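Local coordinates for dinoflagellate luciferase (Lingulodinium polyedrum, PDB 1VPR), which catalyses the oxidation of dinoflagellate luciferin, an open tetrapyrrole, by molecular oxygen with emission of blue light, this chain being the third of three homologous luciferase domains, at residues A147-P152 with V251-E256; K157-H162 with I209-D214; R164-S169 with V304-D309; V215-A220 with D313-Q318; E257-G262 with E276-P281. One frame throughout, in Å; residues are numbered along the deposited sequence.

Contact 1 of 5, residues A147-P152 with V251-E256; sequences AGLPEP and VWVLPE
Val253 meets Leu149 end to end, with CD2 of Leu149 3.9 Å from CG2 of Val253. CG, CD1 and CD2 of Leu149 all lie about 4 Å from CG2 of Val253, so the fork of the leucine faces that methyl. The other branch of the valine, CG1, lies anti to the backbone N (chi1 -178°) and is thereby carried to the passing main chain, where Pro150 O is 3.7 Å from CG1 and Glu151 O is 4.0 Å from it. Farther along, the two prolines pack ring against ring at a slant: Pro150 CG sits 3.9 Å from Pro255 CB, and Pro255 CG is equally close to Pro150 CG. Pro152 adds a looser edge, its CB 4.4 Å from Val253 CG1.

No hydrogen bond joins the two segments, and the buried surface is modest at 230 Å², which marks this as apolar apposition of an irregular chain on a strand end. The polar positioning comes from a second shell: Pro150 O accepts a hydrogen bond from Tyr339 OH, and the tyrosine side chain also touches Val253 and Pro152. Beneath the leucine, Ile261 and Phe263 of strand 259-266 continue the apolar layer. The loop that leads from helix 120-126 to strand 163-169 thus lies against the end of strand 247-253, which pairs with strand 259-266 in the calycin-type barrel sheet.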
# COMPACT_ATOMS: atom_id res chain seq x y z
N ALA A 147 -11.04 16.45 5.53
CA ALA A 147 -10.90 17.47 6.58
C ALA A 147 -9.88 17.03 7.62
O ALA A 147 -9.88 15.87 8.04
CB ALA A 147 -12.27 17.70 7.28
N GLY A 148 -9.01 17.95 8.05
CA GLY A 148 -8.01 17.60 9.07
C GLY A 148 -6.68 17.10 8.52
O GLY A 148 -5.76 16.82 9.28
N LEU A 149 -6.56 16.98 7.20
CA LEU A 149 -5.29 16.54 6.65
C LEU A 149 -4.31 17.71 6.71
O LEU A 149 -4.62 18.81 6.25
CB LEU A 149 -5.45 16.09 5.18
CG LEU A 149 -4.17 15.57 4.52
CD1 LEU A 149 -3.78 14.23 5.13
CD2 LEU A 149 -4.39 15.43 3.01
N PRO A 150 -3.11 17.49 7.28
CA PRO A 150 -2.16 18.60 7.33
C PRO A 150 -1.72 18.98 5.93
O PRO A 150 -1.73 18.15 5.02
CB PRO A 150 -1.01 18.04 8.16
CG PRO A 150 -1.10 16.53 7.91
CD PRO A 150 -2.59 16.30 7.97
N GLU A 151 -1.35 20.25 5.75
CA GLU A 151 -0.89 20.74 4.46
C GLU A 151 0.56 20.34 4.32
O GLU A 151 1.24 20.08 5.32
CB GLU A 151 -1.07 22.25 4.36
CG GLU A 151 -2.54 22.64 4.41
CD GLU A 151 -2.78 24.13 4.32
OE1 GLU A 151 -1.83 24.91 4.54
OE2 GLU A 151 -3.93 24.53 4.04
N PRO A 152 1.06 20.28 3.08
CA PRO A 152 2.46 19.90 2.89
C PRO A 152 3.43 21.08 3.04
O PRO A 152 3.00 22.23 3.12
CB PRO A 152 2.46 19.33 1.48
CG PRO A 152 1.48 20.24 0.77
CD PRO A 152 0.36 20.42 1.79
N VAL A 251 -2.94 9.88 -1.31
CA VAL A 251 -1.89 10.85 -1.08
C VAL A 251 -1.23 10.60 0.26
O VAL A 251 -1.91 10.21 1.20
CB VAL A 251 -2.50 12.31 -0.98
CG1 VAL A 251 -1.45 13.27 -0.46
CG2 VAL A 251 -3.03 12.78 -2.34
N TRP A 252 0.08 10.81 0.34
CA TRP A 252 0.79 10.72 1.61
C TRP A 252 1.31 12.13 1.83
O TRP A 252 1.78 12.79 0.88
CB TRP A 252 2.06 9.83 1.56
CG TRP A 252 1.82 8.37 1.71
CD1 TRP A 252 2.07 7.42 0.78
CD2 TRP A 252 1.34 7.69 2.86
NE1 TRP A 252 1.78 6.18 1.28
CE2 TRP A 252 1.32 6.32 2.56
CE3 TRP A 252 0.90 8.12 4.13
CZ2 TRP A 252 0.91 5.35 3.48
CZ3 TRP A 252 0.49 7.16 5.04
CH2 TRP A 252 0.49 5.79 4.71
N VAL A 253 1.22 12.60 3.06
CA VAL A 253 1.76 13.91 3.42
C VAL A 253 2.82 13.58 4.48
O VAL A 253 2.62 12.67 5.29
CB VAL A 253 0.69 14.84 4.03
CG1 VAL A 253 1.33 16.24 4.33
CG2 VAL A 253 -0.50 15.00 3.03
N LEU A 254 3.93 14.29 4.46
CA LEU A 254 5.01 14.07 5.43
C LEU A 254 5.16 15.41 6.18
O LEU A 254 6.08 16.18 5.94
CB LEU A 254 6.30 13.71 4.67
CG LEU A 254 6.53 12.28 4.15
CD1 LEU A 254 5.28 11.70 3.50
CD2 LEU A 254 7.68 12.29 3.16
N PRO A 255 4.26 15.67 7.13
CA PRO A 255 4.23 16.90 7.92
C PRO A 255 5.16 16.95 9.12
O PRO A 255 5.33 18.01 9.72
CB PRO A 255 2.78 16.94 8.37
CG PRO A 255 2.60 15.46 8.78
CD PRO A 255 3.21 14.73 7.60
N GLU A 256 5.74 15.80 9.45
CA GLU A 256 6.57 15.69 10.64
C GLU A 256 7.79 14.86 10.33
O GLU A 256 7.83 14.21 9.30
CB GLU A 256 5.79 14.98 11.73
CG GLU A 256 4.58 15.72 12.21
CD GLU A 256 3.64 14.82 12.99
OE1 GLU A 256 4.12 13.85 13.62
OE2 GLU A 256 2.43 15.08 12.98

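Contact 2 of 5, residues K157-H162 with I209-D214; sequences KTNPLH and INQFGD
Gln211 receives the type I beta turn Asn159-His162, which leads into strand 163-169 of the calycin barrel and lies against the end of strand 206-212. Packing is tightest round the glutamine amide. With CG anti to the backbone N (chi1 167°) and the chain extended beyond it, OE1 reaches into the turn and accepts from Leu161 N at 2.9 Å, the donor nearly along the C=O axis. CB and CG of Leu161 and CD of Pro160 also crowd this oxygen, while NE2 of Gln211 turns back to Gly213 O at 3.2 Å, in the carbonyl plane, which fixes the rotation of the amide. Cut back to an alanine, Gln211 would lose its amide, which would probably leave Leu161 N without this acceptor and Gly213 O without the NE2 donor. Ile209 closes the buried end: its CB is 3.3 Å from Leu161 O.

The other side is more accessible to solvent, Asn159 and His162 being partly exposed, yet its hydrogen bonds are firm. Gly213 N donates to Asn159 OD1 at 2.7 Å, tilted from the carbonyl plane. The His162 ring crosses the Asn210 amide with planes 83° apart, and CE1 of His162 is 3.4 Å from Asn210 OD1; Asn210 ND2 bonds Ser312 O. Over one face of the imidazole lies Ile209 O, and at its edge Gln211 N donates to His162 ND1 at 2.9 Å, only 5° out of the ring plane.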
# COMPACT_ATOMS: atom_id res chain seq x y z
N LYS A 157 14.23 15.65 7.66
CA LYS A 157 15.66 15.88 7.57
C LYS A 157 16.53 14.64 7.67
O LYS A 157 17.64 14.60 7.11
CB LYS A 157 16.10 16.87 8.67
CG LYS A 157 15.32 18.17 8.75
CD LYS A 157 15.32 18.91 7.42
CE LYS A 157 14.59 20.25 7.53
NZ LYS A 157 13.23 20.12 8.17
N THR A 158 16.07 13.62 8.39
CA THR A 158 16.89 12.43 8.54
C THR A 158 16.50 11.19 7.73
O THR A 158 17.12 10.15 7.90
CB THR A 158 16.97 12.02 10.03
OG1 THR A 158 15.69 11.58 10.48
CG2 THR A 158 17.41 13.21 10.89
N ASN A 159 15.49 11.30 6.86
CA ASN A 159 15.04 10.16 6.05
C ASN A 159 14.92 8.89 6.88
O ASN A 159 15.48 7.84 6.53
CB ASN A 159 16.01 9.94 4.90
CG ASN A 159 16.17 11.16 4.04
OD1 ASN A 159 15.20 11.83 3.71
ND2 ASN A 159 17.40 11.45 3.65
N PRO A 160 14.14 8.94 7.96
CA PRO A 160 13.94 7.80 8.86
C PRO A 160 13.23 6.58 8.30
O PRO A 160 13.34 5.50 8.87
CB PRO A 160 13.19 8.44 10.04
CG PRO A 160 12.35 9.46 9.36
CD PRO A 160 13.32 10.09 8.39
N LEU A 161 12.47 6.74 7.22
CA LEU A 161 11.75 5.63 6.60
C LEU A 161 12.63 4.80 5.66
O LEU A 161 12.30 3.66 5.33
CB LEU A 161 10.57 6.18 5.79
CG LEU A 161 9.71 7.23 6.52
CD1 LEU A 161 8.58 7.70 5.60
CD2 LEU A 161 9.16 6.63 7.79
N HIS A 162 13.76 5.38 5.24
CA HIS A 162 14.68 4.73 4.32
C HIS A 162 15.19 3.39 4.88
O HIS A 162 15.78 3.35 5.96
CB HIS A 162 15.86 5.66 4.05
CG HIS A 162 16.66 5.31 2.84
ND1 HIS A 162 16.32 5.75 1.58
CD2 HIS A 162 17.82 4.63 2.69
CE1 HIS A 162 17.24 5.37 0.71
NE2 HIS A 162 18.16 4.69 1.36
N ILE A 209 11.86 1.15 1.35
CA ILE A 209 11.60 2.55 1.10
C ILE A 209 12.87 3.32 0.83
O ILE A 209 13.87 3.17 1.55
CB ILE A 209 10.91 3.20 2.33
CG1 ILE A 209 9.60 2.50 2.63
CG2 ILE A 209 10.66 4.71 2.09
CD1 ILE A 209 8.98 2.95 4.00
N ASN A 210 12.83 4.13 -0.21
CA ASN A 210 13.93 5.00 -0.55
C ASN A 210 13.29 6.31 -0.18
O ASN A 210 12.21 6.63 -0.70
CB ASN A 210 14.21 4.99 -2.05
CG ASN A 210 15.24 3.95 -2.45
OD1 ASN A 210 16.45 4.20 -2.37
ND2 ASN A 210 14.76 2.78 -2.85
N GLN A 211 13.91 7.06 0.72
CA GLN A 211 13.34 8.34 1.11
C GLN A 211 14.35 9.46 0.97
O GLN A 211 15.48 9.33 1.44
CB GLN A 211 12.83 8.30 2.56
CG GLN A 211 12.51 9.72 3.11
CD GLN A 211 11.91 9.74 4.51
OE1 GLN A 211 12.23 8.90 5.35
NE2 GLN A 211 11.05 10.73 4.78
N PHE A 212 13.96 10.54 0.30
CA PHE A 212 14.84 11.70 0.16
C PHE A 212 13.96 12.91 0.52
O PHE A 212 13.29 13.47 -0.34
CB PHE A 212 15.36 11.84 -1.26
CG PHE A 212 16.38 12.97 -1.42
CD1 PHE A 212 17.71 12.77 -1.06
CD2 PHE A 212 15.99 14.22 -1.92
CE1 PHE A 212 18.66 13.81 -1.22
CE2 PHE A 212 16.92 15.26 -2.08
CZ PHE A 212 18.25 15.04 -1.72
N GLY A 213 13.94 13.28 1.79
CA GLY A 213 13.11 14.40 2.20
C GLY A 213 11.63 14.08 2.07
O GLY A 213 11.13 13.13 2.69
N ASP A 214 10.94 14.83 1.22
CA ASP A 214 9.51 14.64 1.02
C ASP A 214 9.16 13.78 -0.21
O ASP A 214 7.98 13.74 -0.63
CB ASP A 214 8.82 16.00 0.92
CG ASP A 214 9.41 16.88 -0.17
OD1 ASP A 214 8.91 18.00 -0.39
OD2 ASP A 214 10.38 16.45 -0.83

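Contact 3 of 5, residues R164-S169 with V304-D309; sequences RWITVS and VKVSND
The Trp165 indole carries the aliphatic chain of Lys305 over one face: CG of Lys305 stands 3.6 Å from the centroid of the six-membered ring and 4° off its normal, a CH-pi contact. CG of the lysine is anti to the backbone N (chi1 -154°), the start of an extended chain that lays CB, CG, CD and CE across the six-membered ring. NZ then goes beyond the indole to Asn308 OD1 and to His162 O, while the indole NE1 is held by Leu161 O. A leucine in place of Trp165 would probably strip the lysine methylenes of their flat support and leave Leu161 O without its donor.

The Arg164 guanidinium likewise has one face occupied, by CG2 of Val306, 3.5 Å from CZ of Arg164. At its edge, in plane, a water accepts from Arg164 NE at 2.8 Å and donates to Asp309 O; NH1 and NH2 go to Tyr76 O and Gly77 O.

Strands 163-169 and 297-307 are antiparallel neighbours in the calycin barrel sheet. A classic beta bulge interrupts their register, because Val306 and Ser307 both face Arg164: Arg164 O accepts from Val306 N at 3.0 Å and weakly from Ser307 N at 3.4 Å. Beyond it, Ile166 and Val304 form a hydrogen-bonded pair, with Ile166 N 2.9 Å from Val304 O. On the face of Ile166 and Val304, CG1 of Ile166 also packs 3.7 Å from CG1 of the bulge residue Val306.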
# COMPACT_ATOMS: atom_id res chain seq x y z
N ARG A 164 14.67 -1.27 4.85
CA ARG A 164 13.81 -2.42 4.65
C ARG A 164 13.11 -2.72 5.98
O ARG A 164 13.75 -2.78 7.05
CB ARG A 164 14.62 -3.63 4.15
CG ARG A 164 13.73 -4.82 3.79
CD ARG A 164 14.50 -5.81 2.93
NE ARG A 164 15.64 -6.34 3.67
CZ ARG A 164 15.58 -7.37 4.51
NH1 ARG A 164 14.43 -8.00 4.73
NH2 ARG A 164 16.66 -7.73 5.18
N TRP A 165 11.79 -2.86 5.89
CA TRP A 165 10.92 -3.08 7.05
C TRP A 165 10.23 -4.41 6.91
O TRP A 165 9.74 -4.73 5.83
CB TRP A 165 9.86 -1.98 7.12
CG TRP A 165 10.46 -0.60 7.18
CD1 TRP A 165 10.96 0.14 6.14
CD2 TRP A 165 10.65 0.19 8.36
NE1 TRP A 165 11.45 1.35 6.60
CE2 TRP A 165 11.27 1.40 7.96
CE3 TRP A 165 10.35 -0.01 9.71
CZ2 TRP A 165 11.61 2.41 8.88
CZ3 TRP A 165 10.69 1.01 10.63
CH2 TRP A 165 11.31 2.19 10.21
N ILE A 166 10.18 -5.18 7.98
CA ILE A 166 9.54 -6.49 7.93
C ILE A 166 8.29 -6.50 8.82
O ILE A 166 8.34 -6.17 10.01
CB ILE A 166 10.52 -7.60 8.39
CG1 ILE A 166 11.62 -7.79 7.35
CG2 ILE A 166 9.77 -8.91 8.64
CD1 ILE A 166 11.10 -8.17 5.95
N THR A 167 7.18 -6.91 8.23
CA THR A 167 5.91 -6.99 8.93
C THR A 167 5.93 -7.99 10.08
O THR A 167 6.29 -9.17 9.89
CB THR A 167 4.80 -7.41 7.97
OG1 THR A 167 4.80 -6.52 6.84
CG2 THR A 167 3.44 -7.38 8.68
N VAL A 168 5.52 -7.53 11.26
CA VAL A 168 5.49 -8.41 12.42
C VAL A 168 4.09 -8.54 13.00
O VAL A 168 3.84 -9.33 13.90
CB VAL A 168 6.54 -7.97 13.51
CG1 VAL A 168 7.95 -8.22 12.99
CG2 VAL A 168 6.36 -6.48 13.90
N SER A 169 3.15 -7.78 12.45
CA SER A 169 1.78 -7.89 12.92
C SER A 169 0.83 -7.29 11.91
O SER A 169 1.11 -6.23 11.34
CB SER A 169 1.57 -7.20 14.26
OG SER A 169 0.20 -7.29 14.63
N VAL A 304 9.09 -4.06 11.76
CA VAL A 304 10.31 -3.80 12.51
C VAL A 304 11.40 -3.50 11.47
O VAL A 304 11.46 -4.14 10.41
CB VAL A 304 10.71 -5.00 13.42
CG1 VAL A 304 10.98 -6.27 12.58
CG2 VAL A 304 11.95 -4.63 14.23
N LYS A 305 12.24 -2.51 11.74
CA LYS A 305 13.28 -2.14 10.78
C LYS A 305 14.47 -3.12 10.82
O LYS A 305 15.15 -3.25 11.84
CB LYS A 305 13.76 -0.72 11.04
CG LYS A 305 14.31 -0.07 9.79
CD LYS A 305 14.93 1.27 10.05
CE LYS A 305 15.27 1.91 8.72
NZ LYS A 305 15.83 3.29 8.92
N VAL A 306 14.70 -3.83 9.72
CA VAL A 306 15.80 -4.80 9.69
C VAL A 306 17.05 -4.24 9.01
O VAL A 306 18.16 -4.78 9.18
CB VAL A 306 15.34 -6.14 9.03
CG1 VAL A 306 14.18 -6.77 9.86
CG2 VAL A 306 14.87 -5.91 7.59
N SER A 307 16.92 -3.13 8.29
CA SER A 307 18.08 -2.54 7.62
C SER A 307 17.87 -1.10 7.20
O SER A 307 16.77 -0.75 6.83
CB SER A 307 18.42 -3.33 6.36
OG SER A 307 19.60 -2.80 5.77
N ASN A 308 18.92 -0.29 7.22
CA ASN A 308 18.82 1.09 6.75
C ASN A 308 18.90 1.12 5.21
O ASN A 308 18.67 2.16 4.60
CB ASN A 308 19.98 1.94 7.29
CG ASN A 308 19.78 2.34 8.73
OD1 ASN A 308 18.65 2.44 9.21
ND2 ASN A 308 20.89 2.59 9.44
N ASP A 309 19.20 -0.02 4.60
CA ASP A 309 19.33 -0.12 3.15
C ASP A 309 18.13 -0.83 2.53
O ASP A 309 17.85 -2.00 2.83
CB ASP A 309 20.61 -0.89 2.82
CG ASP A 309 20.92 -0.92 1.35
OD1 ASP A 309 21.96 -1.53 1.00
OD2 ASP A 309 20.16 -0.35 0.54
O HOH W 1 17.95 -4.90 3.09

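Contact 4 of 5, residues V215-A220 with D313-Q318; sequences VCTVDA and DPIPLQ
Thr217 supplies the one polar link to the passing chain: Ile315 N donates to its OG1 at 3.4 Å, a weak bond although fairly straight at 158°. The same hydroxyl has a stronger partner in Thr231 OG1, on the neighbouring strand 229-233, and Thr231 OG1 in turn bonds Ile315 O. The amide and carbonyl of Ile315 are therefore both tied to threonine hydroxyls on adjacent strands, the amide only weakly.

Van der Waals contacts surround that bond. OG1 of Thr217 lies 3.4 Å from Pro314 CA, and the proline CB is slightly farther from it. The methyl takes another direction: CG2 of Thr217 is anti to the backbone N (chi1 -71° places OG1 beside that N instead) and lies 3.9 Å from Pro314 CA, 4.0 Å from Asp313 O and 4.2 Å from Ile315 CG1. One beta-branched side chain thus touches three consecutive residues.

In fold terms, strand 215-219 belongs to the antiparallel sheet of the calycin barrel, between strands 206-212 and 229-233, and the 313-318 segment is irregular chain running from strand 297-307 toward helix 321-324. The touching parts run 132° apart and bury 211 Å² in all.

Apolar contact resumes two residues back on the strand, where CG1 of Val215 meets CD1 of Leu317 at 4.3 Å. Leu317 also leans on Leu346. Electrostatic ties lie to the flank: Lys229 NZ forms a salt bridge with Asp219 OD1 and a hydrogen bond with Asp313 O, bridging strand and loop.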
# COMPACT_ATOMS: atom_id res chain seq x y z
N VAL A 215 10.16 13.12 -0.79
CA VAL A 215 9.93 12.25 -1.96
C VAL A 215 10.40 10.85 -1.59
O VAL A 215 11.49 10.67 -1.05
CB VAL A 215 10.71 12.75 -3.20
CG1 VAL A 215 10.66 11.70 -4.32
CG2 VAL A 215 10.09 14.05 -3.70
N CYS A 216 9.55 9.85 -1.85
CA CYS A 216 9.90 8.47 -1.55
C CYS A 216 9.55 7.52 -2.67
O CYS A 216 8.60 7.76 -3.41
CB CYS A 216 9.11 7.96 -0.35
SG CYS A 216 9.46 8.68 1.24
N THR A 217 10.29 6.42 -2.77
CA THR A 217 9.97 5.34 -3.70
C THR A 217 9.70 4.18 -2.74
O THR A 217 10.48 3.93 -1.82
CB THR A 217 11.11 4.99 -4.61
OG1 THR A 217 11.28 6.05 -5.56
CG2 THR A 217 10.79 3.67 -5.37
N VAL A 218 8.58 3.48 -2.93
CA VAL A 218 8.21 2.40 -2.04
C VAL A 218 7.94 1.09 -2.79
O VAL A 218 7.18 1.05 -3.76
CB VAL A 218 6.92 2.77 -1.22
CG1 VAL A 218 6.51 1.63 -0.29
CG2 VAL A 218 7.17 4.04 -0.41
N ASP A 219 8.60 0.03 -2.34
CA ASP A 219 8.39 -1.30 -2.91
C ASP A 219 7.46 -1.94 -1.90
O ASP A 219 7.76 -1.98 -0.69
CB ASP A 219 9.72 -2.06 -2.99
CG ASP A 219 10.72 -1.37 -3.91
OD1 ASP A 219 10.60 -1.51 -5.13
OD2 ASP A 219 11.60 -0.63 -3.42
N ALA A 220 6.31 -2.41 -2.39
CA ALA A 220 5.27 -3.04 -1.58
C ALA A 220 4.93 -4.41 -2.17
O ALA A 220 5.29 -4.70 -3.30
CB ALA A 220 4.02 -2.18 -1.55
N ASP A 313 16.24 0.35 -5.98
CA ASP A 313 16.45 1.69 -6.53
C ASP A 313 15.21 2.56 -6.69
O ASP A 313 14.12 2.07 -6.89
CB ASP A 313 17.10 1.59 -7.91
CG ASP A 313 18.47 0.96 -7.86
OD1 ASP A 313 18.84 0.30 -8.86
OD2 ASP A 313 19.18 1.13 -6.84
N PRO A 314 15.37 3.89 -6.61
CA PRO A 314 14.23 4.79 -6.77
C PRO A 314 13.81 4.75 -8.25
O PRO A 314 14.55 4.24 -9.10
CB PRO A 314 14.83 6.17 -6.47
CG PRO A 314 15.99 5.89 -5.58
CD PRO A 314 16.57 4.60 -6.13
N ILE A 315 12.63 5.27 -8.55
CA ILE A 315 12.20 5.38 -9.94
C ILE A 315 11.75 6.86 -10.04
O ILE A 315 11.53 7.51 -9.00
CB ILE A 315 11.05 4.41 -10.32
CG1 ILE A 315 9.89 4.53 -9.33
CG2 ILE A 315 11.58 2.98 -10.34
CD1 ILE A 315 8.59 3.87 -9.84
N PRO A 316 11.66 7.40 -11.27
CA PRO A 316 11.26 8.80 -11.49
C PRO A 316 10.00 9.24 -10.79
O PRO A 316 9.07 8.45 -10.56
CB PRO A 316 11.12 8.88 -13.00
CG PRO A 316 12.20 7.91 -13.47
CD PRO A 316 11.98 6.73 -12.55
N LEU A 317 9.95 10.52 -10.46
CA LEU A 317 8.79 11.10 -9.76
C LEU A 317 7.58 11.27 -10.68
O LEU A 317 7.73 11.50 -11.88
CB LEU A 317 9.19 12.45 -9.19
CG LEU A 317 8.14 13.29 -8.45
CD1 LEU A 317 7.61 12.53 -7.23
CD2 LEU A 317 8.80 14.63 -8.04
N GLN A 318 6.39 11.19 -10.10
CA GLN A 318 5.14 11.35 -10.84
C GLN A 318 4.05 11.67 -9.85
O GLN A 318 4.25 11.59 -8.62
CB GLN A 318 4.76 10.05 -11.56
CG GLN A 318 4.54 8.85 -10.64
CD GLN A 318 3.20 8.85 -9.94
OE1 GLN A 318 2.17 9.09 -10.56
NE2 GLN A 318 3.20 8.55 -8.64

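Contact 5 of 5, residues E257-G262 with E276-P281; sequences EYRKIG and ERRAFP
Arg259 lies beside Arg278, both side chains pointing the same way with guanidinium planes 80° apart and NH1 of Arg259 3.5 Å from NH1 of Arg278. The carboxylate of Glu276 probably offsets this closeness of like charges. NH1 of Arg259 donates to OE1 of Glu276 at 3.0 Å, in its own guanidinium plane but 30° out of the carboxylate plane, while NE of Arg278 takes the syn lone pair of Glu276 OE2 at 2.7 Å. Arg259 reaches this position because its chain, with CG anti to the backbone N, bends at chi3; CD1 of Ile261 then lies over the centre of one guanidinium face. Arg259 NH2 forms a salt bridge with Glu256 OE2.

On the opposite face, Lys260 and Arg277 run side by side, NZ of Lys260 3.1 Å from NH1 of Arg277 at the guanidinium edge, two donors with no hydrogen bond between them. Trp252 receives the lysine in a cation-pi contact, and Gln290 OE1 holds the arginine NE.

The backbones pair through Lys260 N to Arg277 O at 2.7 Å and Ala279 N to Tyr258 O at 3.0 Å. With axes antiparallel at 176°, this is the beta hairpin of strands 259-266 and 271-282 in the calycin barrel.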
# COMPACT_ATOMS: atom_id res chain seq x y z
N GLU A 257 8.76 14.83 11.24
CA GLU A 257 9.95 14.06 10.94
C GLU A 257 9.73 12.55 10.94
O GLU A 257 10.30 11.85 10.09
CB GLU A 257 11.06 14.38 11.93
CG GLU A 257 12.35 13.65 11.64
CD GLU A 257 13.09 14.20 10.42
OE1 GLU A 257 14.03 13.52 9.97
OE2 GLU A 257 12.73 15.30 9.92
N TYR A 258 8.91 12.05 11.85
CA TYR A 258 8.72 10.61 11.97
C TYR A 258 7.35 10.05 11.70
O TYR A 258 7.09 8.90 12.05
CB TYR A 258 9.18 10.15 13.35
CG TYR A 258 10.62 10.50 13.65
CD1 TYR A 258 10.94 11.62 14.41
CD2 TYR A 258 11.66 9.73 13.14
CE1 TYR A 258 12.29 11.97 14.67
CE2 TYR A 258 13.01 10.07 13.39
CZ TYR A 258 13.31 11.19 14.15
OH TYR A 258 14.62 11.53 14.39
N ARG A 259 6.48 10.83 11.08
CA ARG A 259 5.14 10.35 10.79
C ARG A 259 4.60 10.80 9.45
O ARG A 259 4.78 11.94 9.04
CB ARG A 259 4.15 10.80 11.90
CG ARG A 259 2.73 10.32 11.62
CD ARG A 259 1.77 10.48 12.80
NE ARG A 259 1.64 11.87 13.20
CZ ARG A 259 0.60 12.35 13.88
NH1 ARG A 259 -0.40 11.53 14.21
NH2 ARG A 259 0.57 13.62 14.24
N LYS A 260 3.94 9.90 8.75
CA LYS A 260 3.29 10.25 7.49
C LYS A 260 1.80 10.16 7.76
O LYS A 260 1.34 9.29 8.52
CB LYS A 260 3.60 9.25 6.37
CG LYS A 260 5.04 9.19 5.92
CD LYS A 260 5.10 8.34 4.65
CE LYS A 260 4.59 6.90 4.92
NZ LYS A 260 4.70 6.08 3.69
N ILE A 261 1.04 11.05 7.15
CA ILE A 261 -0.43 11.05 7.29
C ILE A 261 -1.01 11.13 5.89
O ILE A 261 -0.60 11.96 5.07
CB ILE A 261 -0.93 12.25 8.12
CG1 ILE A 261 -0.34 12.18 9.53
CG2 ILE A 261 -2.47 12.21 8.21
CD1 ILE A 261 -0.69 13.37 10.40
N GLY A 262 -1.98 10.28 5.60
CA GLY A 262 -2.54 10.28 4.25
C GLY A 262 -3.93 9.70 4.18
O GLY A 262 -4.59 9.48 5.20
N GLU A 276 -2.09 6.60 8.80
CA GLU A 276 -0.83 7.18 9.23
C GLU A 276 0.20 6.08 9.35
O GLU A 276 -0.15 4.89 9.54
CB GLU A 276 -0.94 7.91 10.59
CG GLU A 276 -1.25 7.03 11.81
CD GLU A 276 -0.74 7.67 13.08
OE1 GLU A 276 -1.25 8.76 13.43
OE2 GLU A 276 0.20 7.11 13.72
N ARG A 277 1.47 6.45 9.20
CA ARG A 277 2.59 5.53 9.42
C ARG A 277 3.54 6.34 10.27
O ARG A 277 3.85 7.47 9.91
CB ARG A 277 3.32 5.13 8.14
CG ARG A 277 2.61 4.02 7.33
CD ARG A 277 3.22 3.87 5.93
NE ARG A 277 2.68 2.69 5.26
CZ ARG A 277 2.89 2.39 3.99
NH1 ARG A 277 3.63 3.20 3.24
NH2 ARG A 277 2.33 1.30 3.45
N ARG A 278 3.99 5.77 11.38
CA ARG A 278 4.94 6.46 12.25
C ARG A 278 6.05 5.50 12.65
O ARG A 278 5.81 4.30 12.86
CB ARG A 278 4.25 7.02 13.51
CG ARG A 278 3.75 6.01 14.53
CD ARG A 278 3.28 6.71 15.81
NE ARG A 278 2.03 7.46 15.61
CZ ARG A 278 1.40 8.15 16.56
NH1 ARG A 278 0.28 8.78 16.27
NH2 ARG A 278 1.91 8.23 17.79
N ALA A 279 7.27 6.03 12.72
CA ALA A 279 8.43 5.24 13.11
C ALA A 279 8.86 5.69 14.50
O ALA A 279 8.89 6.88 14.78
CB ALA A 279 9.58 5.48 12.13
N PHE A 280 9.20 4.74 15.37
CA PHE A 280 9.63 5.07 16.73
C PHE A 280 10.46 3.92 17.29
O PHE A 280 10.34 2.78 16.85
CB PHE A 280 8.39 5.34 17.62
CG PHE A 280 7.38 4.24 17.56
CD1 PHE A 280 7.48 3.14 18.41
CD2 PHE A 280 6.35 4.27 16.62
CE1 PHE A 280 6.58 2.07 18.31
CE2 PHE A 280 5.45 3.22 16.51
CZ PHE A 280 5.57 2.11 17.36
N PRO A 281 11.32 4.20 18.28
CA PRO A 281 12.15 3.15 18.85
C PRO A 281 11.49 2.36 19.98
O PRO A 281 10.60 2.87 20.68
CB PRO A 281 13.37 3.92 19.33
CG PRO A 281 12.74 5.18 19.88
CD PRO A 281 11.70 5.53 18.81

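Overall arrangement
All five contacts reach one ten-stranded antiparallel sheet. Contacts 3 and 5 are buried strand pairings held by backbone hydrogen bonds; contact 3 adds a lysine-indole CH-pi contact, contact 5 a salt-bridge network round Glu276. The others set irregular chain on strands: contacts 1 and 2 are partly buried, the first with no hydrogen bond across it, the second relying on side-chain amides and a histidine, and contact 4, at the surface, has one weak bond. Contacts 1 and 5 meet through Val253 N and Ile261 O on adjoining strands, and contacts 2 and 4 through Asn210 O and Thr217 N. Glu257 ties contact 5 to the 157-162 loop by accepting from Lys157 and Thr158.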